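Local structure of aldose 1-epimerase (Caenorhabditis elegans, 1LUR) at residues 23-28 with 145-150. The protein probably catalyses the interconversion of the alpha and beta anomers of aldose sugars, the aldose 1-epimerase (mutarotase) reaction. Numbering follows the deposited sequence.
Sequences LTATLL and YTVNDR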
loop_
_atom_site.group_PDB
_atom_site.type_symbol
_atom_site.label_atom_id
_atom_site.label_comp_id
_atom_site.label_asym_id
_atom_site.label_seq_id
_atom_site.Cartn_x
_atom_site.Cartn_y
_atom_site.Cartn_z
ATOM N N LEU A 23 4.994 -20.172 3.988
ATOM C CA LEU A 23 4.549 -18.811 3.680
ATOM C C LEU A 23 3.344 -18.938 2.759
ATOM O O LEU A 23 3.441 -19.523 1.684
ATOM C CB LEU A 23 5.655 -18.019 2.972
ATOM C CG LEU A 23 5.296 -16.652 2.366
ATOM C CD1 LEU A 23 4.838 -15.678 3.452
ATOM C CD2 LEU A 23 6.517 -16.099 1.642
ATOM N N THR A 24 2.206 -18.405 3.183
ATOM C CA THR A 24 1.000 -18.476 2.375
ATOM C C THR A 24 0.372 -17.090 2.232
ATOM O O THR A 24 0.399 -16.281 3.156
ATOM C CB THR A 24 -0.038 -19.445 3.005
ATOM O OG1 THR A 24 0.557 -20.739 3.173
ATOM C CG2 THR A 24 -1.260 -19.591 2.108
ATOM N N ALA A 25 -0.180 -16.825 1.056
ATOM C CA ALA A 25 -0.818 -15.546 0.782
ATOM C C ALA A 25 -2.170 -15.810 0.140
ATOM O O ALA A 25 -2.292 -16.659 -0.740
ATOM C CB ALA A 25 0.047 -14.715 -0.155
ATOM N N THR A 26 -3.189 -15.094 0.593
ATOM C CA THR A 26 -4.520 -15.266 0.040
ATOM C C THR A 26 -4.932 -13.959 -0.629
ATOM O O THR A 26 -4.940 -12.906 0.005
ATOM C CB THR A 26 -5.535 -15.628 1.130
ATOM O OG1 THR A 26 -5.102 -16.816 1.805
ATOM C CG2 THR A 26 -6.900 -15.881 0.514
ATOM N N LEU A 27 -5.263 -14.037 -1.913
ATOM C CA LEU A 27 -5.671 -12.865 -2.674
ATOM C C LEU A 27 -7.155 -12.897 -3.033
ATOM O O LEU A 27 -7.799 -13.946 -2.981
ATOM C CB LEU A 27 -4.846 -12.759 -3.955
ATOM C CG LEU A 27 -3.322 -12.724 -3.806
ATOM C CD1 LEU A 27 -2.943 -11.673 -2.771
ATOM C CD2 LEU A 27 -2.799 -14.095 -3.384
ATOM N N LEU A 28 -7.682 -11.736 -3.407
ATOM C CA LEU A 28 -9.084 -11.599 -3.780
ATOM C C LEU A 28 -9.158 -10.748 -5.046
ATOM O O LEU A 28 -8.620 -9.641 -5.092
ATOM C CB LEU A 28 -9.860 -10.924 -2.645
ATOM C CG LEU A 28 -11.386 -10.839 -2.739
ATOM C CD1 LEU A 28 -11.989 -12.245 -2.727
ATOM C CD2 LEU A 28 -11.913 -10.033 -1.558
ATOM N N TYR A 145 1.111 -11.157 -7.647
ATOM C CA TYR A 145 1.545 -11.470 -6.298
ATOM C C TYR A 145 2.252 -12.809 -6.457
ATOM O O TYR A 145 1.684 -13.746 -7.028
ATOM C CB TYR A 145 0.373 -11.651 -5.341
ATOM C CG TYR A 145 -0.341 -10.385 -4.951
ATOM C CD1 TYR A 145 -1.463 -9.949 -5.660
ATOM C CD2 TYR A 145 0.052 -9.661 -3.825
ATOM C CE1 TYR A 145 -2.184 -8.830 -5.250
ATOM C CE2 TYR A 145 -0.664 -8.535 -3.406
ATOM C CZ TYR A 145 -1.785 -8.131 -4.123
ATOM O OH TYR A 145 -2.524 -7.053 -3.694
ATOM N N THR A 146 3.481 -12.897 -5.964
ATOM C CA THR A 146 4.249 -14.128 -6.064
ATOM C C THR A 146 5.019 -14.389 -4.776
ATOM O O THR A 146 5.538 -13.463 -4.156
ATOM C CB THR A 146 5.263 -14.038 -7.226
ATOM O OG1 THR A 146 4.566 -13.809 -8.459
ATOM C CG2 THR A 146 6.088 -15.327 -7.331
ATOM N N VAL A 147 5.061 -15.646 -4.356
ATOM C CA VAL A 147 5.785 -16.014 -3.145
ATOM C C VAL A 147 6.891 -16.944 -3.630
ATOM O O VAL A 147 6.684 -17.705 -4.575
ATOM C CB VAL A 147 4.898 -16.764 -2.138
ATOM C CG1 VAL A 147 3.927 -15.800 -1.477
ATOM C CG2 VAL A 147 4.144 -17.889 -2.845
ATOM N N ASN A 148 8.064 -16.880 -3.006
ATOM C CA ASN A 148 9.167 -17.743 -3.426
ATOM C C ASN A 148 9.851 -18.463 -2.270
ATOM O O ASN A 148 9.465 -18.304 -1.115
ATOM C CB ASN A 148 10.211 -16.938 -4.204
ATOM C CG ASN A 148 10.777 -15.781 -3.403
ATOM O OD1 ASN A 148 11.010 -15.892 -2.200
ATOM N ND2 ASN A 148 11.023 -14.668 -4.079
ATOM N N ASP A 149 10.874 -19.250 -2.604
ATOM C CA ASP A 149 11.639 -20.019 -1.624
ATOM C C ASP A 149 12.492 -19.174 -0.689
ATOM O O ASP A 149 13.071 -19.688 0.264
ATOM C CB ASP A 149 12.532 -21.047 -2.337
ATOM C CG ASP A 149 13.382 -20.424 -3.431
ATOM O OD1 ASP A 149 14.108 -19.445 -3.152
ATOM O OD2 ASP A 149 13.325 -20.916 -4.577
ATOM N N ARG A 150 12.579 -17.878 -0.968
ATOM C CA ARG A 150 13.363 -16.976 -0.136
ATOM C C ARG A 150 12.432 -16.328 0.884
ATOM O O ARG A 150 12.797 -15.363 1.553
ATOM C CB ARG A 150 14.021 -15.904 -1.009
ATOM C CG ARG A 150 14.967 -16.455 -2.070
ATOM C CD ARG A 150 15.425 -15.354 -3.016
ATOM N NE ARG A 150 16.041 -14.242 -2.295
ATOM C CZ ARG A 150 16.359 -13.072 -2.846
ATOM N NH1 ARG A 150 16.122 -12.849 -4.135
ATOM N NH2 ARG A 150 16.915 -12.120 -2.104
#
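Leu-27 sets one methyl on the aromatic ring of Tyr-145, the tight end of an interface in which carbon atoms of side chains do all the touching. CD1 of Leu-27 stands 3.5 Å from the centroid of the Tyr-145 ring and only 8° off its normal, a CH-pi contact over the middle of the face rather than at the edge. CD1 of Leu-27 comes closest to CG of Tyr-145, at 3.6 Å, while CG of Leu-27 approaches CD1 of Tyr-145 to 3.8 Å, so the methyl is centred while the leucine branch point lies toward the CG-CD1 side of the ring. In Tyr-145 the ring leaves CB opposite the carbonyl carbon (chi1 -73°), and chi2 of 93° turns its face to the leucine. The far end of the ring is tethered as well, because the Tyr-145 hydroxyl hydrogen-bonds the backbone O of Ala-32. Val-122 and Phe-124 of strand 121-129 touch both Leu-27 and Tyr-145. No hydrogen bond joins the two segments: strand 24-28 is in a small antiparallel sheet that packs here on the large antiparallel sheet containing strand 138-147, in the beta-supersandwich characteristic of galactose mutarotases, and they meet through side chains. Packing is looser toward Val-147. CG1 of Val-147 reaches CD2 of Leu-23 at 4.1 Å and CB of Ala-25 at 4.2 Å, one methyl thus serving both Leu-23, just ahead of the strand, and Ala-25 within it. Beyond Val-147 the chain turns toward solvent. There Asn-148 forms an Asx turn, its OD1 accepting from N of Arg-150 at 2.8 Å with the donor above the carbonyl plane, and Asp-149 and Arg-150 lie exposed at the surface.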